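PDB 6BQ6: thermospermine synthase from Medicago truncatula, which probably transfers an aminopropyl group from decarboxylated S-adenosylmethionine to spermidine, yielding thermospermine and S-methyl-5'-thioadenosine in plant polyamine biosynthesis. Local coordinates for residues E84-E89 and N287-G292; L91-L96 and A116-R121. All blocks are in the same frame, centred on the assembly; numbering follows the deposited sequence.

Contact 1 (E84-E89 and N287-G292). With TER (N-(3-amino-propyl)-N-(5-aminopropyl)-1,4-diaminobutane), chain F.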
# COMPACT_ATOMS: atom_id res chain seq x y z
N GLU B 84 0.30 -19.87 -14.77
CA GLU B 84 -0.67 -19.80 -15.87
C GLU B 84 -1.03 -21.16 -16.46
O GLU B 84 -2.12 -21.33 -16.99
CB GLU B 84 -0.24 -18.80 -16.96
CG GLU B 84 1.05 -19.11 -17.66
CD GLU B 84 0.96 -20.05 -18.85
OE1 GLU B 84 2.01 -20.25 -19.49
OE2 GLU B 84 -0.09 -20.63 -19.16
N PHE B 85 -0.11 -22.12 -16.38
CA PHE B 85 -0.37 -23.50 -16.84
C PHE B 85 -1.66 -24.07 -16.20
O PHE B 85 -2.36 -24.86 -16.81
CB PHE B 85 0.83 -24.43 -16.66
CG PHE B 85 1.08 -24.88 -15.24
CD1 PHE B 85 0.50 -25.99 -14.75
CD2 PHE B 85 1.89 -24.14 -14.40
CE1 PHE B 85 0.72 -26.43 -13.45
CE2 PHE B 85 2.12 -24.56 -13.10
CZ PHE B 85 1.52 -25.69 -12.62
N ILE B 86 -1.94 -23.69 -14.93
CA ILE B 86 -3.12 -24.18 -14.27
C ILE B 86 -4.38 -23.66 -14.99
O ILE B 86 -5.28 -24.45 -15.29
CB ILE B 86 -3.15 -23.79 -12.79
CG1 ILE B 86 -1.90 -24.30 -12.09
CG2 ILE B 86 -4.40 -24.33 -12.09
CD1 ILE B 86 -1.83 -23.88 -10.65
N TYR B 87 -4.45 -22.34 -15.21
CA TYR B 87 -5.61 -21.74 -15.82
C TYR B 87 -5.76 -22.32 -17.25
O TYR B 87 -6.86 -22.66 -17.65
CB TYR B 87 -5.45 -20.20 -15.86
CG TYR B 87 -6.50 -19.54 -16.67
CD1 TYR B 87 -7.71 -19.11 -16.10
CD2 TYR B 87 -6.31 -19.29 -18.03
CE1 TYR B 87 -8.69 -18.51 -16.89
CE2 TYR B 87 -7.28 -18.72 -18.81
CZ TYR B 87 -8.46 -18.31 -18.23
OH TYR B 87 -9.43 -17.71 -19.02
N HIS B 88 -4.67 -22.39 -17.99
CA HIS B 88 -4.81 -22.78 -19.38
C HIS B 88 -5.06 -24.27 -19.56
O HIS B 88 -5.82 -24.66 -20.45
CB HIS B 88 -3.64 -22.26 -20.19
CG HIS B 88 -3.66 -20.78 -20.30
ND1 HIS B 88 -2.84 -19.96 -19.55
CD2 HIS B 88 -4.51 -19.95 -20.97
CE1 HIS B 88 -3.13 -18.69 -19.82
NE2 HIS B 88 -4.13 -18.66 -20.69
N GLU B 89 -4.48 -25.13 -18.73
CA GLU B 89 -4.82 -26.55 -18.78
C GLU B 89 -6.27 -26.80 -18.36
O GLU B 89 -6.96 -27.57 -19.01
CB GLU B 89 -3.92 -27.38 -17.90
CG GLU B 89 -2.52 -27.61 -18.47
CD GLU B 89 -1.69 -28.58 -17.66
OE1 GLU B 89 -2.24 -29.32 -16.80
OE2 GLU B 89 -0.46 -28.63 -17.91
N ASN B 287 0.67 -33.37 -18.95
CA ASN B 287 0.11 -32.19 -18.27
C ASN B 287 0.80 -31.99 -16.94
O ASN B 287 1.24 -32.96 -16.31
CB ASN B 287 -1.38 -32.38 -18.02
CG ASN B 287 -2.21 -32.25 -19.29
OD1 ASN B 287 -1.74 -31.79 -20.30
ND2 ASN B 287 -3.47 -32.62 -19.21
N ARG B 288 0.95 -30.73 -16.56
CA ARG B 288 1.58 -30.32 -15.31
C ARG B 288 0.55 -30.27 -14.18
O ARG B 288 0.86 -30.58 -13.03
CB ARG B 288 2.28 -28.97 -15.53
CG ARG B 288 3.42 -29.05 -16.54
CD ARG B 288 3.93 -27.67 -17.01
NE ARG B 288 4.56 -26.99 -15.88
CZ ARG B 288 4.87 -25.70 -15.78
NH1 ARG B 288 4.63 -24.84 -16.78
NH2 ARG B 288 5.43 -25.26 -14.64
N TYR B 289 -0.69 -29.88 -14.49
CA TYR B 289 -1.70 -29.68 -13.45
C TYR B 289 -2.74 -30.79 -13.48
O TYR B 289 -3.12 -31.31 -12.45
CB TYR B 289 -2.44 -28.33 -13.58
CG TYR B 289 -3.44 -28.17 -12.47
CD1 TYR B 289 -3.04 -27.94 -11.18
CD2 TYR B 289 -4.79 -28.31 -12.73
CE1 TYR B 289 -3.99 -27.83 -10.15
CE2 TYR B 289 -5.71 -28.21 -11.74
CZ TYR B 289 -5.33 -28.00 -10.49
OH TYR B 289 -6.31 -27.93 -9.52
N LEU B 290 -3.24 -31.12 -14.65
CA LEU B 290 -4.48 -31.84 -14.78
C LEU B 290 -4.25 -33.33 -15.10
O LEU B 290 -3.60 -33.66 -16.10
CB LEU B 290 -5.29 -31.16 -15.87
CG LEU B 290 -6.74 -31.54 -15.86
CD1 LEU B 290 -7.55 -30.80 -14.80
CD2 LEU B 290 -7.29 -31.26 -17.23
N ASP B 291 -4.70 -34.22 -14.22
CA ASP B 291 -4.99 -35.61 -14.55
C ASP B 291 -6.48 -35.84 -14.32
O ASP B 291 -7.21 -34.90 -13.94
CB ASP B 291 -4.09 -36.63 -13.83
CG ASP B 291 -4.21 -36.61 -12.33
OD1 ASP B 291 -5.13 -35.93 -11.77
OD2 ASP B 291 -3.36 -37.27 -11.67
N GLY B 292 -6.96 -37.06 -14.56
CA GLY B 292 -8.37 -37.31 -14.44
C GLY B 292 -8.93 -37.11 -13.07
O GLY B 292 -10.03 -36.50 -12.92
N1 TER F . -8.61 -11.01 -22.34
C2 TER F . -8.02 -12.33 -22.27
C3 TER F . -8.84 -13.21 -21.31
C4 TER F . -8.71 -12.79 -19.87
N5 TER F . -9.28 -13.80 -19.00
C6 TER F . -8.50 -14.35 -17.92
C7 TER F . -9.37 -14.65 -16.71
C8 TER F . -8.49 -14.67 -15.47
N9 TER F . -8.34 -13.36 -14.86
C10 TER F . -7.51 -13.24 -13.69
C11 TER F . -7.90 -12.13 -12.75
C12 TER F . -7.16 -12.35 -11.43
C13 TER F . -7.18 -11.14 -10.51
N14 TER F . -8.47 -10.47 -10.54
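The carboxylate of E89 receives three consecutive backbone N-H groups, those of R288, Y289 and L290, and so ties helix 84-98 of the Rossmann-like catalytic domain to the loop that leads into helix 292-298. OE2 of E89 takes the N of R288 at 2.9 Å on its syn lone pair. OE1 of E89 accepts twice: from the N of Y289 at 2.8 Å, on the syn side but 32° out of the carboxylate plane, and from the N of L290 at 3.0 Å, nearly along the C-O axis. E89 reaches this far because its chain runs extended beyond CG. With three N-H donors around it, the carboxylate is probably held in its ionised form; R121 adds a long, weak ion pair to OE2.

Aromatic contacts flank this polar centre. The guanidinium of R288 lies over one face of F85, its plane turned 22° from the ring and its CZ 4.0 Å from the ring centroid, a cation-pi stack. Next to it, CE1 of F85 meets CB of Y289. F224 and I223 of a second subunit pack against F85 and I86.

Y87, on the same helix, lines the thermospermine pocket, and its OH hydrogen-bonds OD1 of D181, the predicted proton acceptor. Across the contact, the CG2 methyl of I86 sits almost exactly over the centre of the Y289 ring, 3.8 Å from its centroid and 4° off the normal.

Contact 2 (L91-L96 and A116-R121)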
# COMPACT_ATOMS: atom_id res chain seq x y z
N LEU B 91 -8.78 -24.61 -18.56
CA LEU B 91 -9.65 -24.01 -19.57
C LEU B 91 -9.81 -24.93 -20.77
O LEU B 91 -10.89 -25.04 -21.32
CB LEU B 91 -9.11 -22.69 -20.07
CG LEU B 91 -9.81 -21.94 -21.24
CD1 LEU B 91 -11.25 -21.58 -20.84
CD2 LEU B 91 -9.03 -20.75 -21.67
N VAL B 92 -8.73 -25.59 -21.19
CA VAL B 92 -8.67 -26.31 -22.47
C VAL B 92 -8.92 -27.80 -22.41
O VAL B 92 -9.77 -28.34 -23.14
CB VAL B 92 -7.31 -26.03 -23.17
CG1 VAL B 92 -7.09 -26.95 -24.36
CG2 VAL B 92 -7.25 -24.55 -23.60
N HIS B 93 -8.22 -28.50 -21.51
CA HIS B 93 -8.20 -29.95 -21.64
C HIS B 93 -9.48 -30.70 -21.36
O HIS B 93 -9.81 -31.61 -22.13
CB HIS B 93 -7.01 -30.53 -20.91
CG HIS B 93 -5.72 -30.01 -21.45
ND1 HIS B 93 -5.45 -30.02 -22.80
CD2 HIS B 93 -4.66 -29.43 -20.86
CE1 HIS B 93 -4.30 -29.45 -23.02
NE2 HIS B 93 -3.79 -29.08 -21.87
N PRO B 94 -10.22 -30.32 -20.31
CA PRO B 94 -11.46 -31.04 -20.04
C PRO B 94 -12.41 -31.02 -21.26
O PRO B 94 -12.97 -32.08 -21.62
CB PRO B 94 -12.03 -30.28 -18.85
CG PRO B 94 -10.83 -29.80 -18.12
CD PRO B 94 -9.89 -29.37 -19.21
N ALA B 95 -12.61 -29.85 -21.87
CA ALA B 95 -13.46 -29.80 -23.06
C ALA B 95 -13.01 -30.73 -24.15
O ALA B 95 -13.78 -31.56 -24.65
CB ALA B 95 -13.57 -28.38 -23.58
N LEU B 96 -11.74 -30.65 -24.52
CA LEU B 96 -11.29 -31.46 -25.68
C LEU B 96 -11.29 -32.95 -25.35
O LEU B 96 -11.62 -33.80 -26.18
CB LEU B 96 -9.94 -31.04 -26.18
CG LEU B 96 -9.97 -29.91 -27.22
CD1 LEU B 96 -10.46 -28.59 -26.66
CD2 LEU B 96 -8.61 -29.77 -27.87
N ALA B 116 -4.20 -21.20 -27.09
CA ALA B 116 -3.81 -21.81 -28.33
C ALA B 116 -2.73 -22.89 -28.09
O ALA B 116 -2.82 -23.98 -28.62
CB ALA B 116 -3.29 -20.77 -29.30
N ARG B 117 -1.73 -22.54 -27.29
CA ARG B 117 -0.63 -23.48 -26.99
C ARG B 117 -1.19 -24.81 -26.45
O ARG B 117 -0.81 -25.90 -26.91
CB ARG B 117 0.31 -22.86 -25.95
CG ARG B 117 1.42 -23.79 -25.54
CD ARG B 117 2.09 -23.24 -24.33
NE ARG B 117 1.27 -23.39 -23.13
CZ ARG B 117 1.08 -22.46 -22.20
NH1 ARG B 117 1.57 -21.22 -22.33
NH2 ARG B 117 0.38 -22.77 -21.09
N GLU B 118 -2.08 -24.72 -25.45
CA GLU B 118 -2.62 -25.96 -24.90
C GLU B 118 -3.48 -26.75 -25.90
O GLU B 118 -3.45 -27.96 -25.93
CB GLU B 118 -3.40 -25.68 -23.61
CG GLU B 118 -2.54 -25.17 -22.48
CD GLU B 118 -1.39 -26.13 -22.10
OE1 GLU B 118 -1.58 -27.35 -22.03
OE2 GLU B 118 -0.27 -25.64 -21.86
N LEU B 119 -4.32 -26.06 -26.68
CA LEU B 119 -5.09 -26.69 -27.74
C LEU B 119 -4.22 -27.43 -28.74
O LEU B 119 -4.54 -28.54 -29.13
CB LEU B 119 -5.91 -25.68 -28.50
CG LEU B 119 -7.11 -25.11 -27.71
CD1 LEU B 119 -7.57 -23.75 -28.22
CD2 LEU B 119 -8.25 -26.09 -27.67
N LEU B 120 -3.11 -26.81 -29.10
CA LEU B 120 -2.19 -27.40 -30.12
C LEU B 120 -1.40 -28.61 -29.62
O LEU B 120 -0.78 -29.31 -30.40
CB LEU B 120 -1.25 -26.30 -30.62
CG LEU B 120 -2.00 -25.24 -31.47
CD1 LEU B 120 -1.14 -24.01 -31.58
CD2 LEU B 120 -2.40 -25.68 -32.88
N ARG B 121 -1.39 -28.85 -28.32
CA ARG B 121 -0.88 -30.10 -27.77
C ARG B 121 -1.72 -31.31 -28.14
O ARG B 121 -1.24 -32.41 -28.01
CB ARG B 121 -0.71 -30.02 -26.25
CG ARG B 121 0.34 -28.99 -25.84
CD ARG B 121 0.47 -28.85 -24.32
NE ARG B 121 0.79 -30.12 -23.69
CZ ARG B 121 0.41 -30.52 -22.47
NH1 ARG B 121 -0.37 -29.79 -21.71
NH2 ARG B 121 0.77 -31.70 -22.04
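H93 and E118 join two helices of the Rossmann-like domain through a histidine-carboxylate hydrogen bond: NE2 of H93 gives its proton to OE1 of E118 at 2.8 Å, in the plane of the imidazole and on the anti lone pair of the oxygen. The ring and carboxylate planes stand 84° apart.

The same carboxylate is the centre of a salt-bridge network within 116-121. R121 brings NH1 to the syn lone pair of OE1 of E118, 2.7 Å away, while R117 grips OE2 of E118 side-on through NE and NH2. A bend at chi2 (-58°) folds E118 back, and both of its oxygens then accept two bonds each, which probably stabilises its negative charge.

Apolar contacts lie beside this polar cluster. CD2 of L119 is shared by CG1 of V92 at 3.6 Å and CD1 of L96 at 3.5 Å, the latter a tight carbon pair, and CB of V92 rests near CB of E118.

The two helical segments run roughly in the same direction, at 35° and 9.2 Å between axes. From helix 84-98, L91, A95 and L96 pack on strand 175-181 of the central sheet, and NH2 of R121 hydrogen-bonds the O of I284, in the loop after helix 272-282.

In the fold
Contacts 1 and 2 use successive turns of helix 84-98, and their centres are about 10 Å apart; along the chain contact 2 is nested inside the loop closed by contact 1. A charged link connects them: OE2 of E84 forms a salt bridge with NH2 of R117 at 2.9 Å. Separately, CG of E89 packs 3.7 Å from OE1 of E118. On the active-site side, Y87 of contact 1 belongs to the thermospermine pocket, whereas the side chain of V92 in contact 2 is about 7 Å from that of D181, the predicted proton acceptor, and about 12 Å from the ligand. The E89 side chain, about 12 Å from that of D181, is more remote.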